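Local coordinates for protein 3-dehydroquinate dehydratase (Clostridium difficile, PDB 4H3D) that catalyses the cis-dehydration of 3-dehydroquinate to 3-dehydroshikimate through a Schiff-base intermediate, the third step of the chorismate pathway, at residues B[180-192]-B[204-216]. Sequence-based numbering, arbitrary orientation.
Sequences QNEKDVLVLLEAT and IITMSMSGMGVIS. With SHL (5-hydroxy-6-methyl-4-oxo-4H-pyran-2-carboxylic acid), chain I.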
# COMPACT_ATOMS: atom_id res chain seq x y z
N GLN B 180 -7.97 -12.99 -8.42
CA GLN B 180 -7.41 -14.04 -9.25
C GLN B 180 -6.18 -13.46 -9.98
O GLN B 180 -5.36 -14.19 -10.54
CB GLN B 180 -8.44 -14.54 -10.24
CG GLN B 180 -9.65 -15.20 -9.58
CD GLN B 180 -10.68 -15.70 -10.57
OE1 GLN B 180 -10.55 -15.49 -11.78
NE2 GLN B 180 -11.72 -16.35 -10.07
N ASN B 181 -6.08 -12.13 -9.98
CA ASN B 181 -4.96 -11.44 -10.62
C ASN B 181 -4.79 -10.06 -10.02
O ASN B 181 -5.61 -9.62 -9.19
CB ASN B 181 -5.15 -11.39 -12.13
CG ASN B 181 -6.49 -10.76 -12.54
OD1 ASN B 181 -6.93 -9.75 -11.98
ND2 ASN B 181 -7.12 -11.33 -13.56
N GLU B 182 -3.74 -9.36 -10.44
CA GLU B 182 -3.43 -8.06 -9.88
C GLU B 182 -4.52 -7.06 -10.20
O GLU B 182 -4.90 -6.24 -9.35
CB GLU B 182 -2.07 -7.55 -10.40
CG GLU B 182 -0.87 -8.37 -9.93
CD GLU B 182 -0.66 -9.66 -10.73
OE1 GLU B 182 -1.45 -9.95 -11.68
OE2 GLU B 182 0.30 -10.38 -10.41
N LYS B 183 -5.06 -7.14 -11.42
CA LYS B 183 -6.11 -6.21 -11.81
C LYS B 183 -7.33 -6.31 -10.88
O LYS B 183 -7.98 -5.28 -10.61
CB LYS B 183 -6.52 -6.41 -13.28
CG LYS B 183 -7.49 -5.32 -13.77
CD LYS B 183 -7.62 -5.30 -15.30
CE LYS B 183 -8.65 -4.24 -15.73
NZ LYS B 183 -8.71 -4.02 -17.22
N ASP B 184 -7.61 -7.52 -10.38
CA ASP B 184 -8.75 -7.76 -9.44
C ASP B 184 -8.61 -6.97 -8.14
O ASP B 184 -9.61 -6.50 -7.56
CB ASP B 184 -8.91 -9.24 -9.10
CG ASP B 184 -9.60 -10.04 -10.18
OD1 ASP B 184 -10.21 -9.43 -11.09
OD2 ASP B 184 -9.56 -11.30 -10.09
N VAL B 185 -7.37 -6.85 -7.67
CA VAL B 185 -7.09 -6.04 -6.46
C VAL B 185 -7.48 -4.59 -6.75
O VAL B 185 -8.14 -3.94 -5.93
CB VAL B 185 -5.63 -6.09 -6.07
CG1 VAL B 185 -5.39 -5.21 -4.83
CG2 VAL B 185 -5.16 -7.52 -5.81
N LEU B 186 -7.10 -4.10 -7.93
CA LEU B 186 -7.42 -2.73 -8.32
C LEU B 186 -8.94 -2.54 -8.47
O LEU B 186 -9.48 -1.48 -8.13
CB LEU B 186 -6.66 -2.33 -9.60
CG LEU B 186 -5.11 -2.39 -9.51
CD1 LEU B 186 -4.47 -1.96 -10.81
CD2 LEU B 186 -4.60 -1.52 -8.36
N VAL B 187 -9.65 -3.55 -8.97
CA VAL B 187 -11.13 -3.47 -9.09
C VAL B 187 -11.79 -3.29 -7.72
O VAL B 187 -12.70 -2.43 -7.54
CB VAL B 187 -11.69 -4.72 -9.80
CG1 VAL B 187 -13.23 -4.79 -9.67
CG2 VAL B 187 -11.22 -4.76 -11.29
N LEU B 188 -11.34 -4.07 -6.74
CA LEU B 188 -11.82 -3.95 -5.37
C LEU B 188 -11.61 -2.52 -4.87
O LEU B 188 -12.53 -1.88 -4.30
CB LEU B 188 -11.13 -4.98 -4.44
CG LEU B 188 -11.55 -5.03 -2.96
CD1 LEU B 188 -10.86 -3.93 -2.11
CD2 LEU B 188 -13.09 -4.99 -2.79
N LEU B 189 -10.41 -1.98 -5.11
CA LEU B 189 -10.10 -0.60 -4.71
C LEU B 189 -10.94 0.43 -5.48
O LEU B 189 -11.40 1.42 -4.90
CB LEU B 189 -8.60 -0.30 -4.85
CG LEU B 189 -7.66 -1.06 -3.89
CD1 LEU B 189 -6.20 -0.66 -4.17
CD2 LEU B 189 -8.03 -0.79 -2.42
N GLU B 190 -11.14 0.20 -6.77
CA GLU B 190 -11.98 1.08 -7.60
C GLU B 190 -13.45 1.10 -7.12
O GLU B 190 -14.08 2.17 -7.04
CB GLU B 190 -11.93 0.64 -9.07
CG GLU B 190 -12.71 1.58 -10.02
CD GLU B 190 -12.85 1.03 -11.44
OE1 GLU B 190 -13.25 1.81 -12.34
OE2 GLU B 190 -12.60 -0.18 -11.64
N ALA B 191 -13.97 -0.08 -6.83
CA ALA B 191 -15.33 -0.24 -6.31
C ALA B 191 -15.46 0.45 -4.97
O ALA B 191 -16.43 1.15 -4.72
CB ALA B 191 -15.67 -1.73 -6.19
N THR B 192 -14.45 0.26 -4.11
CA THR B 192 -14.43 0.90 -2.80
C THR B 192 -14.56 2.42 -2.91
O THR B 192 -15.40 3.03 -2.24
CB THR B 192 -13.12 0.57 -2.04
OG1 THR B 192 -13.00 -0.85 -1.85
CG2 THR B 192 -13.06 1.28 -0.70
N ILE B 204 -17.75 2.28 5.09
CA ILE B 204 -17.72 0.95 4.53
C ILE B 204 -16.39 0.30 4.83
O ILE B 204 -15.39 1.00 5.13
CB ILE B 204 -17.98 0.95 3.01
CG1 ILE B 204 -16.83 1.65 2.26
CG2 ILE B 204 -19.35 1.63 2.69
CD1 ILE B 204 -16.97 1.65 0.76
N ILE B 205 -16.38 -1.03 4.76
CA ILE B 205 -15.22 -1.86 5.02
C ILE B 205 -15.02 -2.78 3.83
O ILE B 205 -15.93 -3.53 3.46
CB ILE B 205 -15.47 -2.77 6.25
CG1 ILE B 205 -15.85 -1.94 7.48
CG2 ILE B 205 -14.25 -3.67 6.52
CD1 ILE B 205 -16.52 -2.81 8.62
N THR B 206 -13.84 -2.75 3.22
CA THR B 206 -13.55 -3.62 2.08
C THR B 206 -12.16 -4.14 2.14
O THR B 206 -11.25 -3.48 2.71
CB THR B 206 -13.67 -2.89 0.73
OG1 THR B 206 -12.59 -1.94 0.60
CG2 THR B 206 -15.03 -2.17 0.61
N MET B 207 -11.96 -5.33 1.57
CA MET B 207 -10.63 -5.91 1.46
C MET B 207 -10.54 -6.91 0.32
O MET B 207 -11.54 -7.51 -0.09
CB MET B 207 -10.19 -6.60 2.75
CG MET B 207 -10.86 -7.92 3.01
SD MET B 207 -10.32 -8.65 4.56
CE MET B 207 -10.86 -7.40 5.73
N SER B 208 -9.32 -7.03 -0.18
CA SER B 208 -8.96 -7.98 -1.20
C SER B 208 -8.02 -8.89 -0.42
O SER B 208 -7.03 -8.43 0.15
CB SER B 208 -8.20 -7.29 -2.35
OG SER B 208 -7.89 -8.23 -3.35
N MET B 209 -8.36 -10.16 -0.38
CA MET B 209 -7.62 -11.13 0.40
C MET B 209 -6.36 -11.65 -0.34
O MET B 209 -6.09 -11.23 -1.46
CB MET B 209 -8.55 -12.30 0.77
CG MET B 209 -9.75 -11.86 1.64
SD MET B 209 -10.85 -13.24 2.11
CE MET B 209 -11.56 -13.66 0.53
N SER B 210 -5.59 -12.52 0.35
CA SER B 210 -4.33 -13.11 -0.15
C SER B 210 -3.18 -12.08 -0.14
O SER B 210 -3.40 -10.89 0.07
CB SER B 210 -4.47 -13.71 -1.54
OG SER B 210 -4.37 -12.72 -2.55
N GLY B 211 -1.96 -12.57 -0.40
CA GLY B 211 -0.74 -11.71 -0.44
C GLY B 211 -0.87 -10.60 -1.44
O GLY B 211 -0.50 -9.46 -1.19
N MET B 212 -1.43 -10.93 -2.59
CA MET B 212 -1.66 -9.99 -3.67
C MET B 212 -2.58 -8.82 -3.26
O MET B 212 -2.42 -7.71 -3.76
CB MET B 212 -2.29 -10.78 -4.84
CG MET B 212 -2.50 -10.05 -6.12
SD MET B 212 -3.08 -11.18 -7.44
CE MET B 212 -1.63 -12.20 -7.65
N GLY B 213 -3.51 -9.07 -2.34
CA GLY B 213 -4.48 -8.05 -1.95
C GLY B 213 -4.14 -7.17 -0.76
O GLY B 213 -4.92 -6.30 -0.40
N VAL B 214 -2.96 -7.37 -0.18
CA VAL B 214 -2.55 -6.65 1.05
C VAL B 214 -2.64 -5.12 0.97
O VAL B 214 -2.97 -4.48 1.97
CB VAL B 214 -1.16 -7.07 1.51
CG1 VAL B 214 -0.69 -6.21 2.69
CG2 VAL B 214 -1.17 -8.55 1.89
N ILE B 215 -2.36 -4.55 -0.20
CA ILE B 215 -2.49 -3.10 -0.37
C ILE B 215 -3.85 -2.62 0.11
O ILE B 215 -3.99 -1.51 0.67
CB ILE B 215 -2.30 -2.67 -1.88
CG1 ILE B 215 -2.44 -1.14 -2.05
CG2 ILE B 215 -3.30 -3.39 -2.80
CD1 ILE B 215 -2.32 -0.66 -3.53
N SER B 216 -4.87 -3.47 -0.10
CA SER B 216 -6.23 -3.12 0.28
C SER B 216 -6.39 -2.96 1.80
O SER B 216 -7.39 -2.40 2.24
CB SER B 216 -7.21 -4.16 -0.22
OG SER B 216 -7.07 -5.38 0.49
OAD SHL I . -8.60 -9.99 7.65
CAH SHL I . -9.12 -10.88 6.93
OAA SHL I . -8.40 -11.66 6.25
CAK SHL I . -10.56 -11.00 6.90
OAG SHL I . -11.33 -10.08 7.69
CAF SHL I . -12.72 -10.29 7.83
CAL SHL I . -13.41 -9.50 8.69
CAJ SHL I . -13.25 -11.34 7.18
OAC SHL I . -14.55 -11.60 7.30
CAI SHL I . -12.49 -12.15 6.38
CAE SHL I . -11.17 -11.98 6.24
OAB SHL I . -13.06 -13.15 5.72
O HOH W 1 -9.78 -8.34 -5.30
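Val185 stands with CG1 trans to its backbone N (chi1 179°), parting its two methyls between Ile215 and Met212. CG1 presses tightly on Ile215 CG2 at 3.4 Å; CG2 lies 3.7 Å from Met212 CG. Met212 runs extended to SD, which lies over the start of the helix, 3.3 Å from Asn181 C; the bend at chi3 (-67°) turns CE toward Glu182. The N-cap Asn181 takes Asp184 N on OD1. One turn further, Leu188 lays its end along the strand, CG 3.8 Å from Met207 O, and Leu189 CD1 meets Ile215 CD1. At the far end Thr192 and Thr206 meet tip to tip, their OG1 atoms 2.7 Å apart; Thr192 OG1 donates to Leu188 O from above the carbonyl plane, on the face opposite Thr192 N. Ser216 OG, accepting from Ser208 N (2.9 Å) and donating to Gly213 O, ties the start of helix 215-218 and the preceding loop to the strand. Met207 leaves the strand away from the helix, SD 3.3 Å from SHL CAK, near Schiff-base Lys174. In this TIM barrel, segment 182-192 runs antiparallel to strand 205-208, helix 182-199 linking it to parallel strand 172-177, and Ile215 packs on Ile215 of the second subunit.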